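Local coordinates for uncharacterized protein (Thermus thermophilus HB8, PDB 4WVB), which probably hydrolyses mannosylglycerate to mannose and glycerate, and glucosylglycerate to glucose and glycerate, as a family 63 glycoside hydrolase, at residues Gly100-Pro105 with Pro159-Met164; Leu33-Phe38 with Phe408-Ala413; Glu322-Gly327 with Ala372-Arg377; Tyr130-Leu135 with Arg246-Leu251. All blocks are in the same frame, centred on the assembly; numbering follows the deposited sequence.

Interaction 1 (Gly100-Pro105 with Pro159-Met164). With GLC (alpha-D-glucopyranose), chain F.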
# COMPACT_ATOMS: atom_id res chain seq x y z
N GLY A 100 -6.51 -20.77 28.76
CA GLY A 100 -6.81 -19.35 28.92
C GLY A 100 -5.93 -18.44 28.07
O GLY A 100 -5.86 -17.22 28.29
N ILE A 101 -5.24 -19.05 27.10
CA ILE A 101 -4.41 -18.35 26.12
C ILE A 101 -4.84 -18.74 24.70
O ILE A 101 -5.62 -19.66 24.54
CB ILE A 101 -2.90 -18.63 26.32
CG1 ILE A 101 -2.59 -20.13 26.19
CG2 ILE A 101 -2.42 -18.01 27.64
CD1 ILE A 101 -1.12 -20.45 26.12
N THR A 102 -4.36 -18.00 23.70
CA THR A 102 -4.81 -18.18 22.31
C THR A 102 -3.67 -18.70 21.42
O THR A 102 -2.63 -19.11 21.94
CB THR A 102 -5.47 -16.91 21.74
OG1 THR A 102 -6.17 -17.22 20.53
CG2 THR A 102 -4.47 -15.81 21.50
N GLN A 103 -3.87 -18.70 20.10
CA GLN A 103 -2.85 -19.23 19.17
C GLN A 103 -3.03 -18.50 17.83
O GLN A 103 -4.00 -17.75 17.66
CB GLN A 103 -3.05 -20.74 19.00
CG GLN A 103 -1.85 -21.57 19.39
CD GLN A 103 -1.99 -23.06 19.08
OE1 GLN A 103 -3.03 -23.59 18.60
NE2 GLN A 103 -0.97 -23.75 19.41
N PRO A 104 -2.11 -18.70 16.87
CA PRO A 104 -2.18 -17.88 15.66
C PRO A 104 -3.53 -18.02 14.92
O PRO A 104 -3.99 -19.13 14.68
CB PRO A 104 -0.98 -18.39 14.86
CG PRO A 104 -0.00 -18.80 15.92
CD PRO A 104 -0.87 -19.48 16.93
N PRO A 105 -4.18 -16.89 14.58
CA PRO A 105 -5.55 -16.88 14.06
C PRO A 105 -5.62 -17.08 12.53
O PRO A 105 -6.10 -16.21 11.79
CB PRO A 105 -6.05 -15.50 14.46
CG PRO A 105 -4.82 -14.64 14.39
CD PRO A 105 -3.71 -15.52 14.89
N PRO A 159 4.80 -17.29 25.31
CA PRO A 159 5.44 -17.85 24.09
C PRO A 159 4.61 -18.92 23.36
O PRO A 159 4.69 -19.04 22.12
CB PRO A 159 6.78 -18.44 24.62
CG PRO A 159 6.62 -18.51 26.11
CD PRO A 159 5.69 -17.41 26.48
N TRP A 160 3.83 -19.70 24.09
CA TRP A 160 2.98 -20.72 23.48
C TRP A 160 1.98 -20.12 22.51
O TRP A 160 1.51 -20.78 21.59
CB TRP A 160 2.23 -21.53 24.53
CG TRP A 160 3.10 -22.35 25.40
CD1 TRP A 160 4.43 -22.64 25.21
CD2 TRP A 160 2.71 -23.04 26.59
NE1 TRP A 160 4.89 -23.45 26.22
CE2 TRP A 160 3.85 -23.71 27.08
CE3 TRP A 160 1.51 -23.14 27.30
CZ2 TRP A 160 3.83 -24.49 28.25
CZ3 TRP A 160 1.48 -23.91 28.47
CH2 TRP A 160 2.64 -24.57 28.93
N GLU A 161 1.63 -18.86 22.72
CA GLU A 161 0.64 -18.22 21.87
C GLU A 161 1.14 -18.00 20.45
O GLU A 161 0.31 -17.86 19.54
CB GLU A 161 0.15 -16.90 22.45
CG GLU A 161 -0.66 -17.08 23.72
CD GLU A 161 -1.32 -15.79 24.15
OE1 GLU A 161 -2.54 -15.79 24.42
OE2 GLU A 161 -0.62 -14.77 24.18
N SER A 162 2.46 -17.99 20.26
CA SER A 162 3.03 -17.86 18.92
C SER A 162 2.85 -19.13 18.09
O SER A 162 3.02 -19.11 16.86
CB SER A 162 4.53 -17.60 18.99
OG SER A 162 5.19 -18.69 19.58
N GLY A 163 2.51 -20.22 18.76
CA GLY A 163 2.54 -21.51 18.13
C GLY A 163 3.94 -22.05 17.98
O GLY A 163 4.09 -23.17 17.53
N MET A 164 4.97 -21.26 18.34
CA MET A 164 6.38 -21.58 18.09
C MET A 164 7.08 -21.56 19.45
O MET A 164 7.90 -20.70 19.74
CB MET A 164 6.99 -20.62 17.09
CG MET A 164 6.22 -20.61 15.78
SD MET A 164 6.95 -19.55 14.55
CE MET A 164 5.75 -19.58 13.22
C1 GLC F . 3.11 -27.83 19.89
C2 GLC F . 3.40 -26.95 18.65
C3 GLC F . 2.18 -26.05 18.39
C4 GLC F . 0.95 -26.92 18.14
C5 GLC F . 0.76 -27.88 19.34
C6 GLC F . -0.31 -28.94 19.07
O1 GLC F . 2.93 -26.99 21.06
O2 GLC F . 4.58 -26.17 18.82
O3 GLC F . 2.45 -25.23 17.27
O4 GLC F . -0.19 -26.07 17.86
O5 GLC F . 1.94 -28.64 19.67
O6 GLC F . 0.17 -29.85 18.10
O HOH W 1 1.61 -23.36 20.96
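The Trp160 indole is met by Ile101 at its edge, near the ring plane, where CD1 of Ile101 lies 3.9 Å from CE3 of Trp160; the rings of His158 and Tyr207 also lean against this indole. The second flat group, the Glu161 carboxylate, reaches the other segment through one oxygen. Thr102 N donates to Glu161 OE1 over 3.0 Å at 172°, an almost straight bond to the anti lone pair. With CG anti to the carbonyl carbon (chi1 -68°) and an extended chain beyond it, Glu161 delivers OE1 to this amide. OE1 also forms a salt bridge with Arg146 and OE2 accepts from Val157 N, which fixes the rotation of the carboxylate. Thr102 O, buried without a hydrogen-bond partner, is approached by Glu161 CA at 3.4 Å, a CA-H...O contact.

The Gln103 amide is oriented at both ends: OE1 accepts from Trp34 N, while NE2 donates to glucose O4 at 2.9 Å and 135° and to a water 3.0 Å away. That water lies 2.7 Å from Trp160 O, to which it donates. From the other segment, Gly163 O accepts from glucose O3 at 2.6 Å. Each loop thus contributes a direct hydrogen bond to the same sugar, consistent with a substrate role for Gln103 and Gly163. Next to Gln103, Pro104 CG comes within 3.2 Å of Ser162 O.

The loop 100-105 links strand 97-98 to helix 107-117 and rests on helices 121-146 and 235-254, whereas Pro159 and Trp160 pack against helix 203-216.

Interaction 2 (Leu33-Phe38 with Phe408-Ala413). With GLC (alpha-D-glucopyranose), chain F.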
# COMPACT_ATOMS: atom_id res chain seq x y z
N LEU A 33 -6.25 -25.07 18.42
CA LEU A 33 -6.76 -24.00 17.56
C LEU A 33 -6.11 -23.95 16.20
O LEU A 33 -6.82 -24.05 15.17
CB LEU A 33 -6.60 -22.63 18.25
CG LEU A 33 -7.24 -21.37 17.64
CD1 LEU A 33 -7.12 -20.24 18.66
CD2 LEU A 33 -6.66 -20.91 16.32
N TRP A 34 -4.79 -23.74 16.12
CA TRP A 34 -4.25 -23.58 14.75
C TRP A 34 -4.14 -24.91 14.04
O TRP A 34 -4.38 -24.97 12.83
CB TRP A 34 -3.04 -22.63 14.55
CG TRP A 34 -1.69 -23.03 14.92
CD1 TRP A 34 -1.31 -23.89 15.90
CD2 TRP A 34 -0.48 -22.48 14.36
NE1 TRP A 34 0.07 -23.94 15.96
CE2 TRP A 34 0.60 -23.08 15.03
CE3 TRP A 34 -0.21 -21.55 13.35
CZ2 TRP A 34 1.93 -22.77 14.73
CZ3 TRP A 34 1.12 -21.25 13.04
CH2 TRP A 34 2.16 -21.84 13.73
N ASP A 35 -3.89 -25.99 14.79
CA ASP A 35 -3.90 -27.33 14.20
C ASP A 35 -5.23 -27.58 13.50
O ASP A 35 -5.25 -28.00 12.34
CB ASP A 35 -3.64 -28.44 15.24
CG ASP A 35 -2.33 -28.27 15.96
OD1 ASP A 35 -2.17 -27.24 16.65
OD2 ASP A 35 -1.44 -29.17 15.82
N SER A 36 -6.35 -27.35 14.19
CA SER A 36 -7.66 -27.61 13.59
C SER A 36 -7.89 -26.81 12.31
O SER A 36 -8.52 -27.30 11.37
CB SER A 36 -8.80 -27.38 14.59
OG SER A 36 -9.03 -28.54 15.37
N ALA A 37 -7.40 -25.58 12.25
CA ALA A 37 -7.52 -24.79 11.04
C ALA A 37 -6.80 -25.45 9.86
O ALA A 37 -7.37 -25.57 8.79
CB ALA A 37 -6.97 -23.39 11.25
N PHE A 38 -5.55 -25.84 10.05
CA PHE A 38 -4.82 -26.50 8.95
C PHE A 38 -5.46 -27.84 8.62
O PHE A 38 -5.54 -28.25 7.46
CB PHE A 38 -3.35 -26.74 9.29
CG PHE A 38 -2.56 -25.47 9.49
CD1 PHE A 38 -2.37 -24.57 8.45
CD2 PHE A 38 -2.05 -25.14 10.74
CE1 PHE A 38 -1.67 -23.39 8.65
CE2 PHE A 38 -1.33 -23.97 10.94
CZ PHE A 38 -1.14 -23.09 9.89
N PHE A 408 1.30 -36.94 12.61
CA PHE A 408 1.07 -35.53 12.91
C PHE A 408 0.08 -34.95 11.92
O PHE A 408 0.31 -34.90 10.72
CB PHE A 408 2.36 -34.71 12.95
CG PHE A 408 2.19 -33.42 13.72
CD1 PHE A 408 2.13 -33.43 15.10
CD2 PHE A 408 2.05 -32.22 13.05
CE1 PHE A 408 1.92 -32.26 15.81
CE2 PHE A 408 1.86 -31.06 13.74
CZ PHE A 408 1.80 -31.06 15.13
N SER A 409 -1.06 -34.52 12.46
CA SER A 409 -2.21 -34.21 11.66
C SER A 409 -2.03 -33.08 10.67
O SER A 409 -2.45 -33.22 9.53
CB SER A 409 -3.41 -33.93 12.55
OG SER A 409 -3.76 -35.11 13.25
N TRP A 410 -1.42 -31.96 11.06
CA TRP A 410 -1.35 -30.86 10.08
C TRP A 410 -0.39 -31.18 8.93
O TRP A 410 -0.54 -30.64 7.83
CB TRP A 410 -1.12 -29.46 10.67
CG TRP A 410 0.28 -29.04 11.12
CD1 TRP A 410 1.51 -29.34 10.55
CD2 TRP A 410 0.56 -28.16 12.19
NE1 TRP A 410 2.51 -28.70 11.23
CE2 TRP A 410 1.95 -27.97 12.25
CE3 TRP A 410 -0.26 -27.50 13.13
CZ2 TRP A 410 2.55 -27.17 13.22
CZ3 TRP A 410 0.33 -26.72 14.07
CH2 TRP A 410 1.72 -26.55 14.11
N SER A 411 0.56 -32.08 9.17
CA SER A 411 1.46 -32.51 8.11
C SER A 411 0.66 -33.31 7.10
O SER A 411 0.71 -33.04 5.90
CB SER A 411 2.60 -33.33 8.68
OG SER A 411 3.38 -32.55 9.56
N ALA A 412 -0.12 -34.27 7.60
CA ALA A 412 -0.98 -35.08 6.76
C ALA A 412 -1.99 -34.19 6.02
O ALA A 412 -2.20 -34.31 4.81
CB ALA A 412 -1.71 -36.10 7.62
N ALA A 413 -2.58 -33.26 6.77
CA ALA A 413 -3.60 -32.40 6.17
C ALA A 413 -3.04 -31.53 5.08
O ALA A 413 -3.68 -31.35 4.04
CB ALA A 413 -4.29 -31.55 7.22
C1 GLC F . 3.11 -27.83 19.89
C2 GLC F . 3.40 -26.95 18.65
C3 GLC F . 2.18 -26.05 18.39
C4 GLC F . 0.95 -26.92 18.14
C5 GLC F . 0.76 -27.88 19.34
C6 GLC F . -0.31 -28.94 19.07
O1 GLC F . 2.93 -26.99 21.06
O2 GLC F . 4.58 -26.17 18.82
O3 GLC F . 2.45 -25.23 17.27
O4 GLC F . -0.19 -26.07 17.86
O5 GLC F . 1.94 -28.64 19.67
O6 GLC F . 0.17 -29.85 18.10
O HOH W 2 -1.52 -31.42 13.95
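The helices carrying Phe38 and Trp410 run nearly parallel, their short axes 20° apart and 9.0 Å distant at closest approach. Between them the Trp410 indole is the central plate. Its edge points at the face of Trp34 in a T-shaped pair, the five-membered ring of Trp34 and the six-membered ring of Trp410 having centroids 4.9 Å apart and planes at 80°. Phe38 turns its own edge toward a face of Trp410 in an offset edge-to-face arrangement with centroids 5.5 Å apart, and Phe408 CE2 lies over the opposite face. Trp410 holds CG between its backbone N and carbonyl carbon (chi1 78°), a torsion that swings the indole across to helix 33-38.

Asp35 comes in obliquely, with OD2 3.4 Å from Trp410 CE3. Its two oxygens take different hydroxyls of the sugar: OD1 accepts from glucose O4 at 2.6 Å and OD2 from O6 at 2.9 Å. OD2 also accepts from a water that takes the Trp410 N-H at 2.9 Å, so the start of helix 409-418 probably helps to position the carboxylate. Trp34 NE1 donates to glucose O3 at 3.0 Å and more weakly to O4. Trp34 and the edge of Trp410 thus border the sugar, with Phe38 completing the aromatic cluster.

Outside the pair, Asn357 of helix 356-368 touches Trp34, Phe38 and Trp410, and helix 4-14 packs on Ser409 and Ala412.

Interaction 3 (Glu322-Gly327 with Ala372-Arg377)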
# COMPACT_ATOMS: atom_id res chain seq x y z
N GLU A 322 17.37 -14.06 1.19
CA GLU A 322 17.68 -14.65 2.50
C GLU A 322 17.33 -16.14 2.55
O GLU A 322 18.10 -16.93 3.09
CB GLU A 322 16.91 -13.92 3.62
CG GLU A 322 17.32 -14.34 5.03
CD GLU A 322 18.76 -13.97 5.45
OE1 GLU A 322 19.46 -13.16 4.78
OE2 GLU A 322 19.18 -14.47 6.51
N ALA A 323 16.16 -16.50 2.04
CA ALA A 323 15.73 -17.90 2.02
C ALA A 323 16.73 -18.73 1.21
O ALA A 323 17.04 -19.86 1.59
CB ALA A 323 14.34 -18.04 1.43
N GLU A 324 17.23 -18.16 0.12
CA GLU A 324 18.18 -18.92 -0.71
C GLU A 324 19.51 -19.11 0.00
O GLU A 324 20.12 -20.17 -0.06
CB GLU A 324 18.31 -18.27 -2.09
CG GLU A 324 17.16 -18.78 -2.94
CD GLU A 324 16.93 -18.02 -4.21
OE1 GLU A 324 17.49 -16.91 -4.39
OE2 GLU A 324 16.15 -18.57 -5.03
N ARG A 325 19.92 -18.09 0.73
CA ARG A 325 21.11 -18.15 1.59
C ARG A 325 20.94 -19.25 2.67
O ARG A 325 21.87 -19.99 2.98
CB ARG A 325 21.29 -16.76 2.18
CG ARG A 325 22.70 -16.31 2.49
CD ARG A 325 22.89 -14.81 2.29
NE ARG A 325 21.76 -13.94 2.66
CZ ARG A 325 21.24 -12.98 1.89
NH1 ARG A 325 21.72 -12.70 0.69
NH2 ARG A 325 20.21 -12.27 2.33
N TRP A 326 19.75 -19.40 3.24
CA TRP A 326 19.54 -20.47 4.23
C TRP A 326 19.65 -21.86 3.57
O TRP A 326 20.15 -22.81 4.19
CB TRP A 326 18.18 -20.34 4.91
CG TRP A 326 18.04 -19.15 5.83
CD1 TRP A 326 18.80 -18.04 5.88
CD2 TRP A 326 16.98 -18.95 6.80
NE1 TRP A 326 18.32 -17.16 6.83
CE2 TRP A 326 17.20 -17.70 7.41
CE3 TRP A 326 15.90 -19.74 7.22
CZ2 TRP A 326 16.37 -17.20 8.40
CZ3 TRP A 326 15.07 -19.24 8.24
CH2 TRP A 326 15.31 -17.98 8.80
N GLY A 327 19.16 -21.94 2.33
CA GLY A 327 19.28 -23.12 1.48
C GLY A 327 20.72 -23.48 1.12
O GLY A 327 20.96 -24.61 0.69
N ALA A 372 8.22 -18.16 -8.06
CA ALA A 372 7.66 -19.46 -8.37
C ALA A 372 8.65 -20.58 -8.05
O ALA A 372 8.25 -21.56 -7.44
CB ALA A 372 7.21 -19.53 -9.82
N ALA A 373 9.92 -20.44 -8.42
CA ALA A 373 10.89 -21.51 -8.13
C ALA A 373 11.08 -21.74 -6.64
O ALA A 373 11.16 -22.89 -6.19
CB ALA A 373 12.22 -21.23 -8.80
N LEU A 374 11.16 -20.66 -5.86
CA LEU A 374 11.36 -20.78 -4.43
C LEU A 374 10.13 -21.42 -3.75
O LEU A 374 10.29 -22.31 -2.89
CB LEU A 374 11.72 -19.41 -3.84
CG LEU A 374 12.15 -19.28 -2.40
CD1 LEU A 374 13.26 -20.26 -2.02
CD2 LEU A 374 12.62 -17.85 -2.16
N ALA A 375 8.92 -21.03 -4.17
CA ALA A 375 7.69 -21.66 -3.68
C ALA A 375 7.68 -23.17 -4.03
O ALA A 375 7.36 -24.01 -3.20
CB ALA A 375 6.46 -20.97 -4.25
N ALA A 376 8.07 -23.49 -5.25
CA ALA A 376 8.11 -24.87 -5.69
C ALA A 376 9.09 -25.69 -4.84
O ALA A 376 8.80 -26.84 -4.51
CB ALA A 376 8.49 -24.94 -7.18
N ARG A 377 10.24 -25.11 -4.48
CA ARG A 377 11.26 -25.78 -3.69
C ARG A 377 10.72 -26.04 -2.30
O ARG A 377 10.86 -27.13 -1.74
CB ARG A 377 12.54 -24.94 -3.67
CG ARG A 377 13.70 -25.48 -2.86
CD ARG A 377 14.82 -24.47 -2.95
NE ARG A 377 16.06 -24.85 -2.27
CZ ARG A 377 17.13 -24.06 -2.17
NH1 ARG A 377 17.14 -22.83 -2.72
NH2 ARG A 377 18.20 -24.48 -1.52
O HOH W 3 19.89 -22.16 -1.78
O HOH W 4 19.04 -26.46 0.17
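Leu374 makes the apolar part of the contact: its CD2 lies 4.0 Å from CB of Ala323, and its CD1 reaches 4.3 Å from CG of Glu324. The branch point CG is anti to the backbone N (chi1 -172°), which carries both methyls out toward helix 313-327. One turn later Arg377 crosses the gap with a fully extended chain. Its guanidinium ends beside Gly327, NH2 standing 3.5 Å from the bare CA, where the absence of a side chain leaves room for it. NH2 donates to two waters lying in the guanidinium plane. The first, 2.9 Å from Arg377 NH2, donates to Glu324 O at 2.6 Å; the second lies 2.7 Å from Gly327 O. Water thus links the guanidinium to the backbone carbonyls of Glu324 and Gly327. The charged atoms of Glu324 and Arg377 do not touch, OE2 of Glu324 being 4.9 Å from NH1 of Arg377.

The short axes are 11.6 Å apart at closest approach and 45° askew. Well away from the annotated sites, the contact joins helices 313-327 and 372-389 at the periphery, with Phe366 of helix 356-368 against Leu374 and Phe303 touching Ala323.

Interaction 4 (Tyr130-Leu135 with Arg246-Leu251)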
# COMPACT_ATOMS: atom_id res chain seq x y z
N TYR A 130 -23.01 -18.68 9.60
CA TYR A 130 -22.94 -19.11 11.01
C TYR A 130 -21.60 -18.75 11.64
O TYR A 130 -21.54 -18.24 12.75
CB TYR A 130 -23.22 -20.61 11.13
CG TYR A 130 -23.20 -21.14 12.53
CD1 TYR A 130 -24.27 -20.93 13.38
CD2 TYR A 130 -22.11 -21.85 13.02
CE1 TYR A 130 -24.27 -21.42 14.67
CE2 TYR A 130 -22.10 -22.34 14.31
CZ TYR A 130 -23.18 -22.13 15.14
OH TYR A 130 -23.17 -22.61 16.43
N LEU A 131 -20.51 -19.03 10.92
CA LEU A 131 -19.19 -18.77 11.45
C LEU A 131 -18.75 -17.30 11.40
O LEU A 131 -17.97 -16.89 12.25
CB LEU A 131 -18.14 -19.64 10.73
CG LEU A 131 -18.18 -21.13 11.10
CD1 LEU A 131 -17.26 -21.91 10.18
CD2 LEU A 131 -17.79 -21.34 12.55
N PHE A 132 -19.22 -16.53 10.41
CA PHE A 132 -18.75 -15.16 10.20
C PHE A 132 -18.76 -14.29 11.48
O PHE A 132 -17.74 -13.74 11.83
CB PHE A 132 -19.47 -14.44 9.05
CG PHE A 132 -19.08 -13.00 8.94
CD1 PHE A 132 -17.92 -12.64 8.26
CD2 PHE A 132 -19.79 -11.98 9.60
CE1 PHE A 132 -17.49 -11.33 8.18
CE2 PHE A 132 -19.36 -10.66 9.54
CZ PHE A 132 -18.21 -10.33 8.83
N PRO A 133 -19.89 -14.21 12.20
CA PRO A 133 -19.92 -13.36 13.41
C PRO A 133 -19.01 -13.84 14.55
O PRO A 133 -18.54 -13.04 15.38
CB PRO A 133 -21.38 -13.45 13.89
CG PRO A 133 -22.14 -14.05 12.77
CD PRO A 133 -21.20 -14.82 11.91
N LYS A 134 -18.80 -15.15 14.59
CA LYS A 134 -17.88 -15.78 15.53
C LYS A 134 -16.43 -15.46 15.20
O LYS A 134 -15.63 -15.17 16.08
CB LYS A 134 -18.10 -17.28 15.52
CG LYS A 134 -19.49 -17.69 15.97
CD LYS A 134 -19.63 -19.20 15.93
CE LYS A 134 -21.04 -19.65 16.21
NZ LYS A 134 -21.51 -19.12 17.51
N LEU A 135 -16.08 -15.51 13.91
CA LEU A 135 -14.75 -15.06 13.49
C LEU A 135 -14.54 -13.61 13.84
O LEU A 135 -13.52 -13.24 14.38
CB LEU A 135 -14.57 -15.21 11.99
CG LEU A 135 -14.41 -16.63 11.51
CD1 LEU A 135 -14.72 -16.67 10.01
CD2 LEU A 135 -13.00 -17.13 11.78
N ARG A 246 -7.64 -9.72 6.04
CA ARG A 246 -7.94 -9.58 4.61
C ARG A 246 -8.99 -10.59 4.12
O ARG A 246 -9.92 -10.27 3.37
CB ARG A 246 -6.65 -9.73 3.79
CG ARG A 246 -5.65 -8.64 4.02
CD ARG A 246 -5.96 -7.43 3.16
NE ARG A 246 -4.95 -6.39 3.29
CZ ARG A 246 -4.99 -5.23 2.66
NH1 ARG A 246 -5.96 -4.94 1.82
NH2 ARG A 246 -4.03 -4.34 2.87
N ASP A 247 -8.87 -11.83 4.56
CA ASP A 247 -9.77 -12.88 4.14
C ASP A 247 -11.15 -12.72 4.79
O ASP A 247 -12.16 -13.03 4.19
CB ASP A 247 -9.14 -14.24 4.41
CG ASP A 247 -7.97 -14.51 3.48
OD1 ASP A 247 -8.02 -14.03 2.33
OD2 ASP A 247 -7.02 -15.22 3.89
N LEU A 248 -11.17 -12.18 6.00
CA LEU A 248 -12.44 -11.93 6.71
C LEU A 248 -13.19 -10.80 6.04
O LEU A 248 -14.42 -10.85 5.92
CB LEU A 248 -12.20 -11.64 8.20
CG LEU A 248 -13.46 -11.54 9.09
CD1 LEU A 248 -14.22 -12.85 9.12
CD2 LEU A 248 -13.02 -11.13 10.48
N TYR A 249 -12.45 -9.78 5.60
CA TYR A 249 -13.03 -8.71 4.78
C TYR A 249 -13.70 -9.28 3.53
O TYR A 249 -14.84 -8.94 3.22
CB TYR A 249 -11.96 -7.66 4.42
CG TYR A 249 -12.47 -6.70 3.38
CD1 TYR A 249 -13.17 -5.57 3.74
CD2 TYR A 249 -12.28 -6.97 2.01
CE1 TYR A 249 -13.69 -4.72 2.77
CE2 TYR A 249 -12.79 -6.12 1.04
CZ TYR A 249 -13.47 -4.98 1.43
OH TYR A 249 -13.98 -4.18 0.46
N ALA A 250 -13.00 -10.13 2.78
CA ALA A 250 -13.55 -10.71 1.56
C ALA A 250 -14.84 -11.49 1.87
O ALA A 250 -15.85 -11.34 1.18
CB ALA A 250 -12.53 -11.64 0.90
N LEU A 251 -14.82 -12.26 2.95
CA LEU A 251 -16.00 -13.01 3.36
C LEU A 251 -17.15 -12.05 3.70
O LEU A 251 -18.29 -12.28 3.31
CB LEU A 251 -15.67 -13.87 4.57
CG LEU A 251 -16.40 -15.16 4.81
CD1 LEU A 251 -16.51 -16.02 3.55
CD2 LEU A 251 -15.63 -15.89 5.90
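Leu135, which packs on Leu248 across the contact, donates its backbone N to Leu131 O at 2.9 Å, the shortest hydrogen bond within the two segments. This bond restores the helical pattern just after a kink: Pro133 has no N-H to give, and Lys134 N likewise makes no bond to the preceding turn.

Across the contact the packing is apolar and centres on one methyl. Leu248 CD1 fits between Phe132 and Leu135, lying 3.7 Å from CE1 of Phe132 and equally 3.7 Å from CB of Leu135. Leu248 has CG anti to its backbone N (chi1 -172°), which brings this branch across although its CB is not aimed at the other helix. Phe132 and Leu248 meet at about a right angle, whereas Leu135 and Leu248 lie alongside, pointing opposite ways. The Phe132 ring, likewise anti to its backbone N (chi1 174°), approaches the neighbouring backbone with its edge: Leu248 O lies in the ring plane, 3.8 Å from CE1 of Phe132. Leu251 makes two longer contacts, its CD2 4.3 Å from CD1 of Leu135 and its CB 4.5 Å from CD1 of Phe132.

The short axes run roughly antiparallel, at 139°, and approach to 11.0 Å, a spacing bridged by these side chains. Tyr249 faces a second subunit, where its OH is hydrogen-bonded to Thr151 O of that chain. Within the chain, helix 107-117 packs on Leu135 and Leu251, helix 48-62 on Leu135, and helix 260-275 on Leu248, so the contact joins helices 121-146 and 235-254 inside a largely helical domain.

Interactions 1 and 2 build adjoining walls of one glucose-binding pocket: their centres are 15 Å apart, they touch directly, and Pro104 CB packs 3.6 Å from Trp34 CE3. Asp165, Tyr349 and Trp350 also bond the sugar; Asp165 is probably the proton donor, and Glu393, the probable proton acceptor, lies beside Phe408. Interaction 4 is about 20 Å from both by centres, on two helices that also support the loop 100-105. Interaction 3 is peripheral, its centre about 27 Å from interaction 1 and about 32 Å from interaction 4. Along the chain, interaction 2 encloses the other three, consistent with the closed (alpha/alpha)6 barrel of this family.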